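Local coordinates for meso-diaminopimelate dehydrogenase (Clostridium tetani, PDB 3WGY), which catalyses, in its natural form, the reversible NADP-dependent oxidative deamination of meso-2,6-diaminopimelate to L-2-amino-6-oxopimelate, at residues 131-134 with 135-139; 152-155 with 156-160; 210-213 with 214-217. The protein carries 6 engineered substitutions. One frame throughout, in Å; residues are numbered along the deposited sequence.

Contact 1 (131-134 with 135-139); sequences NRLL and GESIL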
# COMPACT_ATOMS: atom_id res chain seq x y z
N ASN B 131 -3.60 -0.11 -4.49
CA ASN B 131 -2.85 1.12 -4.50
C ASN B 131 -3.39 2.18 -5.44
O ASN B 131 -3.20 3.37 -5.18
CB ASN B 131 -1.36 0.84 -4.77
CG ASN B 131 -0.65 0.33 -3.52
OD1 ASN B 131 -0.62 -0.86 -3.25
ND2 ASN B 131 -0.12 1.25 -2.75
N ARG B 132 -4.06 1.78 -6.51
CA ARG B 132 -4.67 2.78 -7.39
C ARG B 132 -5.79 3.41 -6.55
O ARG B 132 -5.94 4.62 -6.50
CB ARG B 132 -5.29 2.14 -8.65
CG ARG B 132 -4.31 1.48 -9.60
CD ARG B 132 -5.06 0.86 -10.79
NE ARG B 132 -4.23 -0.11 -11.49
CZ ARG B 132 -4.42 -1.43 -11.44
NH1 ARG B 132 -5.41 -1.96 -10.74
NH2 ARG B 132 -3.59 -2.22 -12.09
N LEU B 133 -6.55 2.55 -5.88
CA LEU B 133 -7.65 2.99 -5.04
C LEU B 133 -7.18 3.94 -3.95
O LEU B 133 -7.72 5.04 -3.78
CB LEU B 133 -8.35 1.78 -4.40
CG LEU B 133 -9.48 2.12 -3.44
CD1 LEU B 133 -10.47 3.09 -4.10
CD2 LEU B 133 -10.18 0.83 -2.99
N LEU B 134 -6.17 3.50 -3.20
CA LEU B 134 -5.61 4.32 -2.13
C LEU B 134 -5.19 5.68 -2.68
O LEU B 134 -5.51 6.72 -2.10
CB LEU B 134 -4.38 3.62 -1.53
CG LEU B 134 -3.77 4.30 -0.31
CD1 LEU B 134 -4.82 4.31 0.80
CD2 LEU B 134 -2.49 3.55 0.12
N GLY B 135 -4.49 5.66 -3.80
CA GLY B 135 -4.01 6.89 -4.39
C GLY B 135 -5.10 7.90 -4.73
O GLY B 135 -5.00 9.07 -4.36
N GLU B 136 -6.14 7.45 -5.43
CA GLU B 136 -7.20 8.38 -5.80
C GLU B 136 -8.10 8.74 -4.63
O GLU B 136 -8.81 9.73 -4.68
CB GLU B 136 -8.02 7.83 -6.99
CG GLU B 136 -8.81 6.56 -6.76
CD GLU B 136 -9.67 6.18 -7.99
OE1 GLU B 136 -9.10 6.05 -9.09
OE2 GLU B 136 -10.90 6.02 -7.84
N SER B 137 -8.05 7.94 -3.56
CA SER B 137 -8.86 8.24 -2.39
C SER B 137 -8.18 9.28 -1.52
O SER B 137 -8.81 10.22 -1.04
CB SER B 137 -9.10 6.98 -1.56
OG SER B 137 -9.97 6.09 -2.23
N ILE B 138 -6.87 9.11 -1.33
CA ILE B 138 -6.09 10.03 -0.53
C ILE B 138 -5.88 11.37 -1.25
O ILE B 138 -5.95 12.44 -0.64
CB ILE B 138 -4.70 9.43 -0.20
CG1 ILE B 138 -4.85 8.11 0.58
CG2 ILE B 138 -3.88 10.43 0.56
CD1 ILE B 138 -5.72 8.20 1.81
N LEU B 139 -5.64 11.31 -2.56
CA LEU B 139 -5.42 12.52 -3.35
C LEU B 139 -6.44 12.57 -4.49
O LEU B 139 -6.13 12.26 -5.63
CB LEU B 139 -3.99 12.50 -3.92
CG LEU B 139 -2.85 12.52 -2.89
CD1 LEU B 139 -1.50 12.26 -3.59
CD2 LEU B 139 -2.85 13.86 -2.16
O HOH W 1 -6.54 5.87 -9.28
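Leu134 and Ile138, one turn apart near the C-terminal end of helix 123-138, lie side by side and point the same way, with Leu134 CD1 3.8 Å from Ile138 CG1. This helix lies against the three-stranded antiparallel sheet of the C-terminal domain and also faces the second subunit. Ile138 CG1 lies alongside the leucine and rests 3.1 Å from Leu134 O, the same carbonyl that takes the helical bond from Ile138 N. Beyond this pair, Leu134 reaches Met267 of strand 264-273 and Leu313 of the second subunit.

Round the helix, Leu133 meets Ser137 in a different way. Leu133 CD1 comes alongside Ser137 OG at 3.6 Å, while the hydroxyl turns back on the main chain. With OG beside its own backbone N (chi1 -70°), Ser137 OG donates to Leu133 O at 2.9 Å from well above the carbonyl plane. Ser137 N donates to the same oxygen as the helical bond, so one acceptor is held by backbone and side chain of a single residue. The buried hydroxyl thereby spends its proton within its own helix.

Glu136 is built differently again. Its CG is wedged between backbone N and carbonyl carbon (chi1 64°), and the chain then runs extended. That lays Glu136 CG 3.5 Å from both Arg132 O and Leu133 O, and sends the carboxylate back along the helix. OE2 forms a salt bridge with Lys316 of the second subunit. On the other oxygen a water donates to Glu136 OE1 at 2.6 Å and also to Arg132 O at 3.1 Å.

Contact 2 (152-155 with 156-160); sequences VSLG and HSDAI. Engineered in segment 152-155: Leu154 (natural residue Gln). With COI (2-oxo-4-methylpentanoic acid), chain C.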
# COMPACT_ATOMS: atom_id res chain seq x y z
N VAL B 152 7.41 -10.51 -19.66
CA VAL B 152 7.04 -11.03 -20.95
C VAL B 152 5.55 -10.93 -21.24
O VAL B 152 4.72 -10.97 -20.34
CB VAL B 152 7.47 -12.50 -21.08
CG1 VAL B 152 7.19 -12.98 -22.49
CG2 VAL B 152 8.94 -12.66 -20.72
N SER B 153 5.23 -10.75 -22.52
CA SER B 153 3.84 -10.70 -22.96
C SER B 153 3.71 -11.91 -23.88
O SER B 153 4.04 -11.84 -25.06
CB SER B 153 3.56 -9.42 -23.74
OG SER B 153 3.89 -8.28 -22.97
N LEU B 154 3.24 -13.01 -23.31
CA LEU B 154 3.11 -14.26 -24.07
C LEU B 154 2.64 -14.08 -25.50
O LEU B 154 3.27 -14.60 -26.43
CB LEU B 154 2.17 -15.23 -23.33
CG LEU B 154 2.01 -16.65 -23.90
CD1 LEU B 154 0.98 -16.63 -25.02
CD2 LEU B 154 3.35 -17.19 -24.39
N GLY B 155 1.55 -13.35 -25.68
CA GLY B 155 1.02 -13.12 -27.01
C GLY B 155 2.09 -12.60 -27.94
O GLY B 155 2.24 -13.08 -29.06
N HIS B 156 2.85 -11.62 -27.47
CA HIS B 156 3.91 -11.01 -28.26
C HIS B 156 5.01 -11.98 -28.67
O HIS B 156 5.54 -11.89 -29.78
CB HIS B 156 4.50 -9.83 -27.50
CG HIS B 156 3.55 -8.68 -27.34
ND1 HIS B 156 2.35 -8.80 -26.67
CD2 HIS B 156 3.62 -7.40 -27.76
CE1 HIS B 156 1.73 -7.64 -26.68
NE2 HIS B 156 2.47 -6.77 -27.34
N SER B 157 5.35 -12.92 -27.79
CA SER B 157 6.38 -13.91 -28.09
C SER B 157 5.91 -14.84 -29.19
O SER B 157 6.69 -15.25 -30.04
CB SER B 157 6.74 -14.72 -26.84
OG SER B 157 7.51 -13.94 -25.94
N ASP B 158 4.62 -15.18 -29.16
CA ASP B 158 4.04 -16.04 -30.19
C ASP B 158 4.01 -15.23 -31.48
O ASP B 158 4.31 -15.75 -32.56
CB ASP B 158 2.61 -16.45 -29.82
CG ASP B 158 2.56 -17.31 -28.57
OD1 ASP B 158 3.42 -18.20 -28.41
OD2 ASP B 158 1.64 -17.09 -27.75
N ALA B 159 3.64 -13.96 -31.36
CA ALA B 159 3.56 -13.05 -32.51
C ALA B 159 4.92 -12.95 -33.19
O ALA B 159 5.01 -12.99 -34.41
CB ALA B 159 3.10 -11.67 -32.05
N ILE B 160 5.98 -12.81 -32.39
CA ILE B 160 7.34 -12.72 -32.92
C ILE B 160 7.68 -13.98 -33.71
O ILE B 160 8.26 -13.91 -34.80
CB ILE B 160 8.38 -12.59 -31.78
CG1 ILE B 160 8.30 -11.21 -31.14
CG2 ILE B 160 9.79 -12.79 -32.32
CD1 ILE B 160 9.20 -11.07 -29.94
C1 COI C . 0.50 -11.42 -23.66
O1 COI C . 1.08 -10.84 -24.60
O2 COI C . 1.02 -11.46 -22.53
C2 COI C . -0.86 -12.09 -23.90
O3 COI C . -1.41 -12.07 -25.00
C3 COI C . -1.48 -12.80 -22.69
C4 COI C . -1.17 -14.30 -22.75
C5 COI C . -1.73 -14.99 -21.51
C6 COI C . -1.81 -14.90 -24.00
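Ser153 O, at the N-cap of helix 154-162, receives two amides: Ser157 N at 3.2 Å, and His156 N in a weak, strongly bent bond. The serine side chain makes no capping bond; its CB packs 3.2 Å from His156 ND1, and OG sits over one face of the imidazole, offset toward the rim. With CG beside its own backbone N (chi1 -67°), His156 brings its ring back toward the start of the helix. Tyr224 and Phe225 meet that ring edge-to-face.

The edge of the imidazole serves the bound 2-oxo-4-methylpentanoic acid. His156 ND1 donates to carboxylate O1 at 3.2 Å, in the ring plane, and His156 N adds a weak bond to the same oxygen. Two more amides lie close to the carboxylate, Gly155 N 2.8 Å from O1 and Leu154 N 2.8 Å from O2. Gly155 CA comes within 3.3 Å of the keto oxygen O3, an approach that the lack of a side chain permits. Leu154, an engineered residue, lays CB 3.5 Å from ligand C4. A carboxylate set against amides at a helix N-terminus probably gains from the helix dipole, which would favour its ionised form.

Contact 3 (210-213 with 214-217); sequences DLKK and IEQD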
# COMPACT_ATOMS: atom_id res chain seq x y z
N ASP B 210 17.51 -12.76 -43.13
CA ASP B 210 17.45 -11.32 -43.46
C ASP B 210 17.08 -10.56 -42.18
O ASP B 210 15.92 -10.24 -41.93
CB ASP B 210 16.41 -11.01 -44.55
CG ASP B 210 16.54 -9.59 -45.10
OD1 ASP B 210 16.83 -8.66 -44.33
OD2 ASP B 210 16.33 -9.39 -46.32
N LEU B 211 18.10 -10.28 -41.38
CA LEU B 211 17.96 -9.61 -40.09
C LEU B 211 17.30 -8.23 -40.12
O LEU B 211 16.46 -7.92 -39.28
CB LEU B 211 19.33 -9.51 -39.43
CG LEU B 211 20.11 -10.84 -39.38
CD1 LEU B 211 21.42 -10.62 -38.63
CD2 LEU B 211 19.28 -11.92 -38.70
N LYS B 212 17.67 -7.38 -41.08
CA LYS B 212 17.07 -6.06 -41.15
C LYS B 212 15.57 -6.18 -41.42
O LYS B 212 14.77 -5.39 -40.91
CB LYS B 212 17.74 -5.22 -42.24
CG LYS B 212 17.39 -3.74 -42.18
CD LYS B 212 17.82 -3.12 -40.86
CE LYS B 212 17.41 -1.66 -40.76
NZ LYS B 212 17.72 -1.11 -39.42
N LYS B 213 15.18 -7.18 -42.20
CA LYS B 213 13.78 -7.40 -42.55
C LYS B 213 12.93 -7.93 -41.39
O LYS B 213 11.74 -7.61 -41.27
CB LYS B 213 13.70 -8.35 -43.74
CG LYS B 213 12.39 -8.27 -44.49
CD LYS B 213 12.61 -7.98 -45.97
CE LYS B 213 13.28 -9.14 -46.70
NZ LYS B 213 13.40 -8.89 -48.17
N ILE B 214 13.54 -8.75 -40.54
CA ILE B 214 12.83 -9.30 -39.39
C ILE B 214 12.56 -8.16 -38.42
O ILE B 214 11.46 -8.01 -37.89
CB ILE B 214 13.68 -10.38 -38.67
CG1 ILE B 214 13.75 -11.65 -39.52
CG2 ILE B 214 13.08 -10.68 -37.30
CD1 ILE B 214 14.69 -12.70 -38.96
N GLU B 215 13.59 -7.34 -38.23
CA GLU B 215 13.53 -6.19 -37.34
C GLU B 215 12.39 -5.25 -37.70
O GLU B 215 11.71 -4.72 -36.82
CB GLU B 215 14.84 -5.42 -37.41
CG GLU B 215 14.98 -4.33 -36.38
CD GLU B 215 16.17 -3.45 -36.66
OE1 GLU B 215 17.07 -3.90 -37.41
OE2 GLU B 215 16.22 -2.33 -36.13
N GLN B 216 12.18 -5.05 -39.00
CA GLN B 216 11.12 -4.16 -39.44
C GLN B 216 9.76 -4.84 -39.47
O GLN B 216 8.73 -4.17 -39.34
CB GLN B 216 11.49 -3.57 -40.81
CG GLN B 216 12.81 -2.79 -40.77
CD GLN B 216 12.80 -1.67 -39.74
OE1 GLN B 216 12.01 -0.73 -39.83
NE2 GLN B 216 13.69 -1.76 -38.76
N ASP B 217 9.73 -6.15 -39.64
CA ASP B 217 8.47 -6.87 -39.63
C ASP B 217 7.91 -6.88 -38.21
O ASP B 217 6.70 -6.83 -38.00
CB ASP B 217 8.66 -8.30 -40.12
CG ASP B 217 8.93 -8.37 -41.60
OD1 ASP B 217 9.05 -7.29 -42.23
OD2 ASP B 217 9.03 -9.49 -42.14
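Lys212 and Glu215 meet through their charged ends on the exposed side of helix 211-219. The lysine bends at chi2 (61°) and then runs straight, crossing the extended glutamate at a slant until NZ stands 3.5 Å from Glu215 OE1. This is a salt bridge, though a weak hydrogen bond. Beside it, Gln216 folds CG to within 3.3 Å of Lys212 O. On the inward side Ile214 leans CG1 back over Asp210 O, 3.5 Å away, while Ile214 N bonds to that oxygen.

The cap lies one step out. Asp210, at the N-cap, accepts from Lys213 N through OD1 at 3.1 Å, the amide approaching from above the carboxylate plane. Asp210 OD2 forms a salt bridge with Lys213 NZ at 3.5 Å, so one lysine engages both carboxylate oxygens, once by backbone and once by side chain. The negative group would probably offset the partial positive charge of the helix N-terminus.

Farther out, Leu211 and Ile214 rest on Phe234, and Glu215 touches Val232. Strand 230-234 thus backs the helix, which joins it to the parallel strand 197-205 as the helix of a beta-alpha-beta crossover.

How the contacts relate
All three contacts fall in the C-terminal domain, in series along the chain, and none touches another. Contact 2 alone holds the bound oxo acid. Contact 1 belongs to the helix facing the second subunit; its centre is 32 Å from that of contact 2, with nearest atoms about 15 Å apart. Contact 3 is much nearer to contact 2, centres 17 Å and nearest atoms about 6 Å apart, and 44 Å in centres from contact 1. The mixed sheet joins the closer two: helix 154-162 rests on strands 166-175 and 197-205, and helix 211-219 on strand 230-234. In the chain segment connecting that last pair are Tyr224 and Phe225, which pack against His156 of the ligand pocket.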